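Local coordinates for protein fructosyl amine: oxygen oxidoreductase (Aspergillus fumigatus, PDB 3DJE) that oxidatively removes sugar from fructosyl amino acids (deglycation), using bound FAD as redox cofactor and molecular oxygen as electron acceptor, at residues A[177-181]-A[182-186]; A[190-194]-A[195-199]; A[215-218]-A[219-223]; A[371-374]-A[375-378]; A[378-382]-A[383-387]. All blocks are in the same frame, centred on the assembly; numbering follows the deposited sequence. Where two conformers were deposited one is given.

Contact 1: residues A[177-181]-A[182-186]; sequences KFVTG and TPQGR. With FAD (flavin-adenine dinucleotide), chain C.
Q184 turns its side-chain amide back onto the end of the strand that precedes it, and its NE2 donates to T180 O at 2.9 Å. Two torsions explain the return: CG lies between the backbone N and the carbonyl carbon (chi1 57°), and a bend at chi2 (-84°) then swings the amide across the turn to the strand. The bond is moderately bent, with the donor tilted from the carbonyl plane. That strand, 177-180, is the outermost of the Rossmann-type sheet, beside 33-37, and the turn leads from it to strand 187-193.

The tight part is backbone on backbone. G185 N donates to G181 O at 2.8 Å, drawing the chain round so that G185 CA rests 3.5 Å from V179 O in a CA-H...O contact. Neither glycine brings a side chain into this crossing. V179 closes it on one flank, where its CG1 branch meets Q184 O at 3.6 Å. Within the loop, residues 183-186 form a type I turn after a cis peptide before P183, closed by R186 N to P183 O.

The other flank is loose: T182 and P183 are exposed, and the hydroxyl of T182 bonds to P38 O, following D37, which itself binds FAD. The turn nevertheless reaches the adenine of the cofactor, G185 O lying 3.7 Å from FAD C2A and R186 NH1 3.5 Å from FAD N6A, the latter an oblique approach. The chemistry implies a turn fixed by amide-carbonyl bonds that offers the adenine contacts at van der Waals distance; hydrogen bonds to FAD come from elsewhere, D37 among them.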
# COMPACT_ATOMS: atom_id res chain seq x y z
N LYS A 177 21.53 -3.82 -9.24
CA LYS A 177 21.31 -5.15 -9.79
C LYS A 177 19.96 -5.66 -9.31
O LYS A 177 19.72 -5.74 -8.11
CB LYS A 177 22.43 -6.09 -9.31
CG LYS A 177 23.83 -5.65 -9.74
CD LYS A 177 24.91 -6.13 -8.77
CE LYS A 177 25.18 -5.13 -7.64
NZ LYS A 177 25.30 -3.71 -8.09
N PHE A 178 19.07 -5.99 -10.24
CA PHE A 178 17.81 -6.63 -9.88
C PHE A 178 17.85 -8.08 -10.29
O PHE A 178 18.01 -8.39 -11.48
CB PHE A 178 16.60 -5.96 -10.55
CG PHE A 178 16.21 -4.64 -9.93
CD1 PHE A 178 15.10 -4.54 -9.09
CD2 PHE A 178 16.96 -3.50 -10.18
CE1 PHE A 178 14.74 -3.31 -8.51
CE2 PHE A 178 16.62 -2.27 -9.61
CZ PHE A 178 15.51 -2.17 -8.77
N VAL A 179 17.70 -8.96 -9.30
CA VAL A 179 17.66 -10.40 -9.55
C VAL A 179 16.24 -10.87 -9.22
O VAL A 179 15.87 -10.97 -8.05
CB VAL A 179 18.71 -11.17 -8.71
CG1 VAL A 179 18.63 -12.68 -9.00
CG2 VAL A 179 20.12 -10.62 -8.98
N THR A 180 15.46 -11.11 -10.26
CA THR A 180 14.02 -11.29 -10.10
C THR A 180 13.53 -12.57 -10.74
O THR A 180 14.18 -13.12 -11.65
CB THR A 180 13.23 -10.12 -10.70
OG1 THR A 180 13.47 -10.05 -12.11
CG2 THR A 180 13.60 -8.80 -10.02
N GLY A 181 12.38 -13.04 -10.28
CA GLY A 181 11.85 -14.30 -10.76
C GLY A 181 12.14 -15.42 -9.80
O GLY A 181 12.90 -15.27 -8.85
N THR A 182 11.51 -16.55 -10.05
CA THR A 182 11.67 -17.73 -9.22
C THR A 182 12.34 -18.82 -10.09
O THR A 182 11.91 -19.05 -11.23
CB THR A 182 10.30 -18.19 -8.66
OG1 THR A 182 9.77 -17.17 -7.79
CG2 THR A 182 10.41 -19.49 -7.90
N PRO A 183 13.37 -19.50 -9.54
CA PRO A 183 13.86 -19.45 -8.16
C PRO A 183 14.92 -18.40 -7.82
O PRO A 183 15.20 -18.22 -6.64
CB PRO A 183 14.50 -20.84 -7.99
CG PRO A 183 15.06 -21.15 -9.35
CD PRO A 183 14.09 -20.51 -10.35
N GLN A 184 15.51 -17.75 -8.82
CA GLN A 184 16.71 -16.91 -8.61
C GLN A 184 16.53 -15.75 -7.62
O GLN A 184 17.49 -15.37 -6.95
CB GLN A 184 17.29 -16.39 -9.94
CG GLN A 184 16.29 -15.59 -10.81
CD GLN A 184 15.39 -16.48 -11.69
OE1 GLN A 184 15.41 -17.72 -11.60
NE2 GLN A 184 14.59 -15.84 -12.55
N GLY A 185 15.32 -15.21 -7.54
CA GLY A 185 15.07 -14.07 -6.65
C GLY A 185 14.22 -14.38 -5.43
O GLY A 185 13.86 -13.47 -4.69
N ARG A 186 13.88 -15.66 -5.22
CA ARG A 186 13.04 -16.04 -4.09
C ARG A 186 13.93 -16.34 -2.89
O ARG A 186 14.58 -17.40 -2.83
CB ARG A 186 12.15 -17.25 -4.41
CG ARG A 186 11.38 -17.76 -3.19
CD ARG A 186 10.24 -18.73 -3.53
NE ARG A 186 9.04 -18.02 -3.99
CZ ARG A 186 8.24 -17.29 -3.21
NH1 ARG A 186 8.51 -17.15 -1.91
NH2 ARG A 186 7.18 -16.68 -3.73
PA FAD C . 5.06 -4.60 -1.54
O1A FAD C . 5.04 -3.48 -2.50
O2A FAD C . 3.90 -5.54 -1.53
O5B FAD C . 6.42 -5.35 -1.84
C5B FAD C . 6.78 -6.57 -1.20
C4B FAD C . 7.78 -7.28 -2.13
O4B FAD C . 8.27 -8.37 -1.34
C3B FAD C . 6.98 -7.89 -3.31
O3B FAD C . 7.45 -7.38 -4.57
C2B FAD C . 7.29 -9.39 -3.15
O2B FAD C . 7.48 -10.06 -4.44
C1B FAD C . 8.56 -9.37 -2.27
N9A FAD C . 8.77 -10.75 -1.73
C8A FAD C . 7.85 -11.62 -1.26
N7A FAD C . 8.46 -12.77 -0.93
C5A FAD C . 9.77 -12.63 -1.19
C6A FAD C . 10.88 -13.47 -1.07
N6A FAD C . 10.73 -14.73 -0.61
N1A FAD C . 12.09 -13.00 -1.43
C2A FAD C . 12.25 -11.75 -1.89
N3A FAD C . 11.21 -10.92 -2.02
C4A FAD C . 9.97 -11.35 -1.68
N1 FAD C . -1.38 2.98 -0.25
C2 FAD C . -1.51 4.33 -0.57
O2 FAD C . -0.64 5.15 -0.24
N3 FAD C . -2.64 4.76 -1.27
C4 FAD C . -3.65 3.88 -1.64
O4 FAD C . -4.63 4.29 -2.26
C4X FAD C . -3.52 2.52 -1.30
N5 FAD C . -4.52 1.61 -1.64
C5X FAD C . -4.30 0.25 -1.45
C6 FAD C . -5.21 -0.65 -1.99
C7 FAD C . -5.00 -2.02 -1.87
C7M FAD C . -6.06 -2.96 -2.46
C8 FAD C . -3.86 -2.49 -1.22
C8M FAD C . -3.59 -4.02 -1.15
C9 FAD C . -2.94 -1.58 -0.70
C9A FAD C . -3.14 -0.20 -0.82
N10 FAD C . -2.24 0.74 -0.29
C10 FAD C . -2.39 2.09 -0.61
C1' FAD C . -1.14 0.31 0.58
C2' FAD C . 0.14 0.15 -0.25
O2' FAD C . -0.16 -0.50 -1.50
C3' FAD C . 1.15 -0.67 0.55
O3' FAD C . 1.23 -0.16 1.89
C4' FAD C . 2.56 -0.60 -0.05
O4' FAD C . 2.54 -0.78 -1.47
C5' FAD C . 3.43 -1.69 0.58
O5' FAD C . 4.77 -1.61 0.07
P FAD C . 5.87 -2.69 0.51
O1P FAD C . 5.91 -2.76 2.00
O2P FAD C . 7.08 -2.36 -0.26
O3P FAD C . 5.30 -4.09 -0.03

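Contact 2: residues A[190-194]-A[195-199]; sequences LIFEN and NDVKG
This is the tip of the beta hairpin formed by strands 187-193 and 196-202, with F192 facing V197 across it as an antiparallel non-hydrogen-bonded pair. The chain reverses through N194 and N195, whose phi values are both positive, broadly as in a type I' turn. Just before it, E193 N donates to D196 O at 2.9 Å in a nearly straight bond.

Farther from the turn the register breaks. I191 answers two residues: K198 N donates to I191 O at 2.8 Å in the carbonyl plane, while I191 N donates to G199 O at 2.9 Å from well above the carbonyl plane of G199. Two residues opposite one define a beta bulge at K198-G199.

F192 and V197 lie side by side, ring atom F192 CE1 3.7 Å from V197 CG2. K198 bends at chi2 (-52°) and crosses E193 at about a right angle, K198 CG sitting 3.7 Å from E193 CB. K198 NZ then forms a salt bridge with D196 OD2 at 2.9 Å, on the anti side of the carboxylate.

Strand 206-209 completes the three-stranded sheet beside 196-202: I191 packs on I207, and E193 OE2 forms a salt bridge with R209. On the D196 side runs the loop ahead of strand 356-360, where S355 bonds D196 OD2 and the Y353 ring meets F192 edge-to-face.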
# COMPACT_ATOMS: atom_id res chain seq x y z
N LEU A 190 17.23 -15.76 5.53
CA LEU A 190 18.37 -14.88 5.75
C LEU A 190 19.53 -15.74 6.26
O LEU A 190 19.33 -16.88 6.72
CB LEU A 190 18.01 -13.79 6.78
CG LEU A 190 16.82 -12.89 6.39
CD1 LEU A 190 16.49 -11.91 7.52
CD2 LEU A 190 17.10 -12.14 5.08
N ILE A 191 20.74 -15.21 6.13
CA ILE A 191 21.94 -15.87 6.65
C ILE A 191 22.18 -15.42 8.08
O ILE A 191 22.51 -14.28 8.31
CB ILE A 191 23.20 -15.54 5.81
CG1 ILE A 191 23.02 -16.01 4.36
CG2 ILE A 191 24.46 -16.17 6.42
CD1 ILE A 191 24.10 -15.45 3.41
N PHE A 192 22.01 -16.34 9.04
CA PHE A 192 22.21 -16.02 10.46
C PHE A 192 23.54 -16.58 10.93
O PHE A 192 23.74 -17.80 10.94
CB PHE A 192 21.07 -16.57 11.32
CG PHE A 192 19.75 -15.85 11.13
CD1 PHE A 192 19.43 -14.75 11.91
CD2 PHE A 192 18.83 -16.29 10.18
CE1 PHE A 192 18.20 -14.08 11.74
CE2 PHE A 192 17.61 -15.63 10.00
CZ PHE A 192 17.30 -14.54 10.79
N GLU A 193 24.45 -15.69 11.27
CA GLU A 193 25.82 -16.09 11.62
C GLU A 193 26.31 -15.20 12.75
O GLU A 193 26.30 -13.96 12.62
CB GLU A 193 26.72 -15.91 10.40
CG GLU A 193 28.21 -16.22 10.56
CD GLU A 193 29.00 -15.72 9.35
OE1 GLU A 193 29.78 -14.75 9.51
OE2 GLU A 193 28.81 -16.24 8.23
N ASN A 194 26.70 -15.83 13.86
CA ASN A 194 27.24 -15.10 15.01
C ASN A 194 26.36 -13.91 15.46
O ASN A 194 26.83 -12.78 15.65
CB ASN A 194 28.68 -14.66 14.71
CG ASN A 194 29.63 -15.84 14.58
OD1 ASN A 194 29.53 -16.81 15.34
ND2 ASN A 194 30.55 -15.77 13.61
N ASN A 195 25.07 -14.21 15.64
CA ASN A 195 24.05 -13.26 16.07
C ASN A 195 23.91 -12.02 15.20
O ASN A 195 23.60 -10.93 15.68
CB ASN A 195 24.23 -12.87 17.55
CG ASN A 195 23.77 -13.96 18.50
OD1 ASN A 195 23.31 -15.02 18.08
ND2 ASN A 195 23.91 -13.69 19.80
N ASP A 196 24.14 -12.20 13.90
CA ASP A 196 23.90 -11.13 12.94
C ASP A 196 23.32 -11.74 11.67
O ASP A 196 23.36 -12.97 11.49
CB ASP A 196 25.23 -10.42 12.64
CG ASP A 196 25.05 -9.09 11.92
OD1 ASP A 196 23.92 -8.58 11.85
OD2 ASP A 196 26.07 -8.56 11.43
N VAL A 197 22.75 -10.89 10.82
CA VAL A 197 22.30 -11.28 9.48
C VAL A 197 23.36 -10.86 8.47
O VAL A 197 23.71 -9.68 8.39
CB VAL A 197 20.95 -10.64 9.14
CG1 VAL A 197 20.65 -10.79 7.62
CG2 VAL A 197 19.85 -11.27 10.00
N LYS A 198 23.85 -11.84 7.71
CA LYS A 198 24.98 -11.63 6.80
C LYS A 198 24.59 -11.59 5.33
O LYS A 198 25.45 -11.51 4.46
CB LYS A 198 26.06 -12.73 7.00
CG LYS A 198 26.66 -12.80 8.41
CD LYS A 198 27.18 -11.46 8.91
CE LYS A 198 27.89 -11.63 10.26
NZ LYS A 198 28.31 -10.31 10.83
N GLY A 199 23.28 -11.65 5.06
CA GLY A 199 22.75 -11.67 3.69
C GLY A 199 21.58 -12.63 3.59
O GLY A 199 20.82 -12.80 4.57

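Contact 3: residues A[215-218]-A[219-223]; sequences LCAG and ASAGQ. With FAD (flavin-adenine dinucleotide), chain C.
A217 and S220 are tied together twice, once directly and once through water. S220 N donates to A217 O at 3.0 Å, from above the carbonyl plane. The same oxygen accepts a second hydrogen bond, from a water at 2.8 Å, and that water is also hydrogen-bonded to S220 OG, 2.7 Å away. The serine OG points anti to its carbonyl carbon (chi1 -56°), which sets it beside the adenine end of the cofactor, 3.7 Å from FAD C8A. A217 O is therefore gripped by two donors although A217 is buried.

One residue on, G218 O accepts from A221 N at 3.0 Å in a fairly straight bond (163° at the hydrogen), again from above the plane. These i to i+3 bonds wind the chain into a short 3-10 segment, after which 221-223 keep helical backbone angles without the regular bonds, though Q223 N still reaches S220 O. On its buried side the methyls of A217 and A221 approach, and L215 CG lies 4.3 Å from A221 CB; F224 covers both L215 and A217.

Upstream, the backbone of L215 bonds to V357 and G359, and C216 to V12, anchoring the end of strand 212-215 in the Rossmann-type sheet. FAD lies against the start of this turn: A217 CA is 3.3 Å from FAD O4B, and G218 CA 3.5 Å from FAD O3P. The G218 phi is positive, and its CA meets the pyrophosphate without an intervening side chain. Chemically, A217 O and G218 O are spent on closing the turn and, for A217, on water, while the cofactor is met largely by CA and side-chain atoms at van der Waals range.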
# COMPACT_ATOMS: atom_id res chain seq x y z
N LEU A 215 15.33 -5.51 4.76
CA LEU A 215 14.17 -6.38 4.62
C LEU A 215 12.96 -5.52 4.24
O LEU A 215 12.44 -4.76 5.05
CB LEU A 215 13.95 -7.16 5.91
CG LEU A 215 12.79 -8.17 5.91
CD1 LEU A 215 12.95 -9.15 4.75
CD2 LEU A 215 12.75 -8.89 7.24
N CYS A 216 12.54 -5.67 2.98
CA CYS A 216 11.46 -4.88 2.40
C CYS A 216 10.47 -5.79 1.68
O CYS A 216 10.02 -5.51 0.57
CB CYS A 216 12.04 -3.86 1.41
SG CYS A 216 13.09 -2.63 2.18
N ALA A 217 10.12 -6.90 2.33
CA ALA A 217 9.28 -7.92 1.72
C ALA A 217 7.77 -7.77 1.99
O ALA A 217 6.99 -8.71 1.76
CB ALA A 217 9.79 -9.31 2.16
N GLY A 218 7.36 -6.60 2.48
CA GLY A 218 5.95 -6.29 2.63
C GLY A 218 5.25 -7.30 3.52
O GLY A 218 5.74 -7.62 4.61
N ALA A 219 4.11 -7.80 3.05
CA ALA A 219 3.30 -8.74 3.84
C ALA A 219 4.03 -10.04 4.16
O ALA A 219 3.62 -10.76 5.07
CB ALA A 219 1.98 -9.05 3.13
N SER A 220 5.10 -10.33 3.42
CA SER A 220 5.87 -11.58 3.60
C SER A 220 7.06 -11.42 4.54
O SER A 220 7.78 -12.39 4.81
CB SER A 220 6.37 -12.11 2.24
OG SER A 220 5.29 -12.29 1.35
N ALA A 221 7.28 -10.21 5.05
CA ALA A 221 8.47 -9.93 5.85
C ALA A 221 8.60 -10.86 7.07
O ALA A 221 9.71 -11.30 7.41
CB ALA A 221 8.54 -8.46 6.28
N GLY A 222 7.47 -11.17 7.70
CA GLY A 222 7.47 -12.03 8.90
C GLY A 222 7.94 -13.45 8.68
O GLY A 222 8.21 -14.19 9.65
N GLN A 223 8.05 -13.87 7.42
CA GLN A 223 8.57 -15.21 7.11
C GLN A 223 10.03 -15.33 7.54
O GLN A 223 10.51 -16.40 7.92
CB GLN A 223 8.46 -15.47 5.61
CG GLN A 223 8.82 -16.90 5.22
CD GLN A 223 8.89 -17.08 3.73
OE1 GLN A 223 7.99 -16.68 3.00
NE2 GLN A 223 9.97 -17.70 3.27
PA FAD C . 5.06 -4.60 -1.54
O1A FAD C . 5.04 -3.48 -2.50
O2A FAD C . 3.90 -5.54 -1.53
O5B FAD C . 6.42 -5.35 -1.84
C5B FAD C . 6.78 -6.57 -1.20
C4B FAD C . 7.78 -7.28 -2.13
O4B FAD C . 8.27 -8.37 -1.34
C3B FAD C . 6.98 -7.89 -3.31
O3B FAD C . 7.45 -7.38 -4.57
C2B FAD C . 7.29 -9.39 -3.15
O2B FAD C . 7.48 -10.06 -4.44
C1B FAD C . 8.56 -9.37 -2.27
N9A FAD C . 8.77 -10.75 -1.73
C8A FAD C . 7.85 -11.62 -1.26
N7A FAD C . 8.46 -12.77 -0.93
C5A FAD C . 9.77 -12.63 -1.19
C6A FAD C . 10.88 -13.47 -1.07
N6A FAD C . 10.73 -14.73 -0.61
N1A FAD C . 12.09 -13.00 -1.43
C2A FAD C . 12.25 -11.75 -1.89
N3A FAD C . 11.21 -10.92 -2.02
C4A FAD C . 9.97 -11.35 -1.68
N1 FAD C . -1.38 2.98 -0.25
C2 FAD C . -1.51 4.33 -0.57
O2 FAD C . -0.64 5.15 -0.24
N3 FAD C . -2.64 4.76 -1.27
C4 FAD C . -3.65 3.88 -1.64
O4 FAD C . -4.63 4.29 -2.26
C4X FAD C . -3.52 2.52 -1.30
N5 FAD C . -4.52 1.61 -1.64
C5X FAD C . -4.30 0.25 -1.45
C6 FAD C . -5.21 -0.65 -1.99
C7 FAD C . -5.00 -2.02 -1.87
C7M FAD C . -6.06 -2.96 -2.46
C8 FAD C . -3.86 -2.49 -1.22
C8M FAD C . -3.59 -4.02 -1.15
C9 FAD C . -2.94 -1.58 -0.70
C9A FAD C . -3.14 -0.20 -0.82
N10 FAD C . -2.24 0.74 -0.29
C10 FAD C . -2.39 2.09 -0.61
C1' FAD C . -1.14 0.31 0.58
C2' FAD C . 0.14 0.15 -0.25
O2' FAD C . -0.16 -0.50 -1.50
C3' FAD C . 1.15 -0.67 0.55
O3' FAD C . 1.23 -0.16 1.89
C4' FAD C . 2.56 -0.60 -0.05
O4' FAD C . 2.54 -0.78 -1.47
C5' FAD C . 3.43 -1.69 0.58
O5' FAD C . 4.77 -1.61 0.07
P FAD C . 5.87 -2.69 0.51
O1P FAD C . 5.91 -2.76 2.00
O2P FAD C . 7.08 -2.36 -0.26
O3P FAD C . 5.30 -4.09 -0.03
O HOH W 1 5.33 -10.02 -0.08

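Contact 4: residues A[371-374]-A[375-378]; sequences PSIG and NLIV
With its CG1 roughly anti to the backbone N (chi1 -156°) and a bend at chi2 (68°), I373 places CD1 beside the following turn, where it meets L376 CD2 at 4.1 Å. L376 has its CG anti to N as well (chi1 -175°), and the two side chains meet at a slant. I377 points its CG1 the other way, anti to its carbonyl carbon, so that I377 CD1 reaches I373 CG2 at 4.3 Å.

Beneath these apolar branches begins helix 373-382. I377 N donates to I373 O at 3.0 Å, almost in line with the carbonyl, and V378 N to G374 O at 2.8 Å; L376 N makes a weak hydrogen bond to I373 O. N375 N to S372 O, 3.0 Å, is an i to i+3 bond of the first turn. V378 CG2 is 3.2 Å from G374 O.

Helix 16-27, which carries the FAD-binding T16 and W17, packs along one flank: I373 touches W17, I377 touches T21, and S20 OG bonds G374 N. N375 OD1 is held by R28, while L376 rests on L73 of helix 64-83 and on I347.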
# COMPACT_ATOMS: atom_id res chain seq x y z
N PRO A 371 8.01 7.96 -3.61
CA PRO A 371 9.10 8.89 -3.98
C PRO A 371 10.15 9.16 -2.89
O PRO A 371 11.24 9.62 -3.23
CB PRO A 371 8.34 10.19 -4.26
CG PRO A 371 6.94 9.75 -4.60
CD PRO A 371 6.69 8.61 -3.67
N SER A 372 9.81 8.89 -1.63
CA SER A 372 10.55 9.45 -0.49
C SER A 372 10.98 8.46 0.59
O SER A 372 11.96 8.71 1.30
CB SER A 372 9.69 10.53 0.18
OG SER A 372 8.41 10.01 0.52
N ILE A 373 10.23 7.38 0.75
CA ILE A 373 10.45 6.50 1.90
C ILE A 373 11.85 5.88 1.88
O ILE A 373 12.43 5.63 2.94
CB ILE A 373 9.31 5.43 2.04
CG1 ILE A 373 9.17 4.94 3.49
CG2 ILE A 373 9.53 4.27 1.05
CD1 ILE A 373 8.65 6.00 4.47
N GLY A 374 12.39 5.62 0.69
CA GLY A 374 13.76 5.11 0.56
C GLY A 374 14.79 5.98 1.29
O GLY A 374 15.76 5.46 1.85
N ASN A 375 14.58 7.29 1.29
CA ASN A 375 15.51 8.19 1.98
C ASN A 375 15.54 7.92 3.47
O ASN A 375 16.60 7.95 4.11
CB ASN A 375 15.16 9.66 1.71
CG ASN A 375 15.99 10.26 0.60
OD1 ASN A 375 17.11 9.82 0.31
ND2 ASN A 375 15.44 11.29 -0.05
N LEU A 376 14.35 7.65 4.02
CA LEU A 376 14.22 7.37 5.45
C LEU A 376 14.82 5.99 5.80
O LEU A 376 15.45 5.83 6.84
CB LEU A 376 12.76 7.46 5.88
CG LEU A 376 12.48 7.30 7.37
CD1 LEU A 376 13.19 8.40 8.21
CD2 LEU A 376 10.96 7.30 7.61
N ILE A 377 14.64 5.03 4.91
CA ILE A 377 15.19 3.69 5.12
C ILE A 377 16.73 3.72 5.03
O ILE A 377 17.44 3.07 5.82
CB ILE A 377 14.57 2.66 4.13
CG1 ILE A 377 13.05 2.51 4.40
CG2 ILE A 377 15.32 1.31 4.21
CD1 ILE A 377 12.26 1.86 3.26
N VAL A 378 17.25 4.48 4.07
CA VAL A 378 18.71 4.69 3.98
C VAL A 378 19.21 5.44 5.23
O VAL A 378 20.25 5.10 5.79
CB VAL A 378 19.14 5.36 2.67
CG1 VAL A 378 20.67 5.60 2.65
CG2 VAL A 378 18.77 4.46 1.48

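Contact 5: residues A[378-382]-A[383-387]; sequences VDAME and GKVPQ
K384 NZ and E382 OE1 form a salt bridge at 2.8 Å, a charged link between the last helical turn and the chain leaving it. The lysine approaches from above the carboxylate plane, 45° out of it. Its chain runs extended from a CG anti to the carbonyl carbon (chi1 -67°) and passes obliquely along the glutamate, K384 CD lying 3.4 Å from E382 OE1. The glutamate has further partners: R28 also forms a salt bridge with OE1, and Y30 OH bonds OE2. D379 OD1 is paired with R28 too, so one arginine probably offsets part of the negative charge at this helix end.

The backbone closes the helix as a Schellman motif. K384 N donates to D379 O at 2.8 Å in an almost perfectly straight bond (177° at the hydrogen), and G383 N reaches back to A380 O at 3.3 Å, a longer contact from far above the carbonyl plane. G383 carries the positive phi that turns the chain out of the helix.

V385 then packs back against the last turn. Its CG2 branch sits 3.6 Å from A380 N and 3.9 Å from D379 CB, and approaches A380 CB at 4.1 Å, giving an apolar cover to the backbone of the last turn.

Helix 373-382 ends against strand 212-215, where selenomethionine M381 packs on R212 and F214, and against the R28-Y30 loop after helix 16-27. Beyond V385 the chain is soon helical again: P386 stands at the N-cap of helix 387-393.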
# COMPACT_ATOMS: atom_id res chain seq x y z
N VAL A 378 17.25 4.48 4.07
CA VAL A 378 18.71 4.69 3.98
C VAL A 378 19.21 5.44 5.23
O VAL A 378 20.25 5.10 5.79
CB VAL A 378 19.14 5.36 2.67
CG1 VAL A 378 20.67 5.60 2.65
CG2 VAL A 378 18.77 4.46 1.48
N ASP A 379 18.48 6.47 5.66
CA ASP A 379 18.83 7.17 6.89
C ASP A 379 18.95 6.20 8.08
O ASP A 379 19.86 6.32 8.90
CB ASP A 379 17.82 8.26 7.20
CG ASP A 379 18.00 9.51 6.33
OD1 ASP A 379 19.03 9.65 5.61
OD2 ASP A 379 17.10 10.37 6.39
N ALA A 380 18.04 5.23 8.16
CA ALA A 380 18.11 4.25 9.23
C ALA A 380 19.41 3.46 9.17
O ALA A 380 20.08 3.27 10.18
CB ALA A 380 16.90 3.32 9.19
N MSE A 381 19.79 3.02 7.97
CA MSE A 381 21.06 2.29 7.82
C MSE A 381 22.22 3.15 8.28
O MSE A 381 23.10 2.69 9.01
CB MSE A 381 21.29 1.84 6.37
CG MSE A 381 22.53 0.96 6.23
SE MSE A 381 23.34 0.85 4.45
CE MSE A 381 23.50 2.73 4.01
N GLU A 382 22.20 4.42 7.88
CA GLU A 382 23.31 5.34 8.14
C GLU A 382 23.30 5.98 9.53
O GLU A 382 24.26 6.66 9.91
CB GLU A 382 23.36 6.43 7.06
CG GLU A 382 23.65 5.90 5.67
CD GLU A 382 23.76 7.00 4.62
OE1 GLU A 382 23.38 8.14 4.93
OE2 GLU A 382 24.20 6.71 3.49
N GLY A 383 22.22 5.76 10.28
CA GLY A 383 22.06 6.34 11.62
C GLY A 383 21.71 7.82 11.64
O GLY A 383 22.11 8.54 12.56
N LYS A 384 20.94 8.27 10.65
CA LYS A 384 20.64 9.71 10.46
C LYS A 384 19.16 10.08 10.67
O LYS A 384 18.73 11.20 10.34
CB LYS A 384 21.09 10.16 9.07
CG LYS A 384 22.60 10.14 8.87
CD LYS A 384 22.93 10.41 7.42
CE LYS A 384 24.43 10.51 7.21
NZ LYS A 384 24.72 10.50 5.74
N VAL A 385 18.35 9.15 11.19
CA VAL A 385 16.94 9.45 11.44
C VAL A 385 16.83 10.41 12.62
O VAL A 385 17.44 10.16 13.65
CB VAL A 385 16.12 8.16 11.73
CG1 VAL A 385 14.65 8.48 11.92
CG2 VAL A 385 16.27 7.15 10.61
N PRO A 386 16.09 11.53 12.47
CA PRO A 386 15.89 12.44 13.60
C PRO A 386 15.16 11.76 14.75
O PRO A 386 14.25 10.95 14.50
CB PRO A 386 15.01 13.55 13.01
CG PRO A 386 15.20 13.46 11.54
CD PRO A 386 15.42 12.01 11.25
N GLN A 387 15.54 12.09 15.98
CA GLN A 387 14.97 11.45 17.17
C GLN A 387 13.44 11.46 17.16
O GLN A 387 12.81 10.45 17.45
CB GLN A 387 15.52 12.09 18.46
CG GLN A 387 14.90 11.56 19.75
CD GLN A 387 15.16 10.07 19.97
OE1 GLN A 387 16.06 9.69 20.73
NE2 GLN A 387 14.38 9.22 19.30

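Contacts 3 and 4 are buried, contacts 2 and 5 partly so, and contact 1 lies at the surface. Contacts 1 and 3 both touch FAD, contact 1 at the adenine, contact 3 from the adenine along the ribose to the pyrophosphate, while their nearest atoms stay about 5 Å apart. Contacts 4 and 5 belong to opposite ends of helix 373-382, share V378 and touch where L376 CD1 meets V385 CG1 at 4.0 Å. Salt bridges appear in contacts 2 and 5; the interior contacts rely on main-chain bonds and small or aliphatic side chains, with a bridging water in contact 3. Contact 2, a hairpin tip, follows contact 1 in the chain yet sits about 20 Å away between centres.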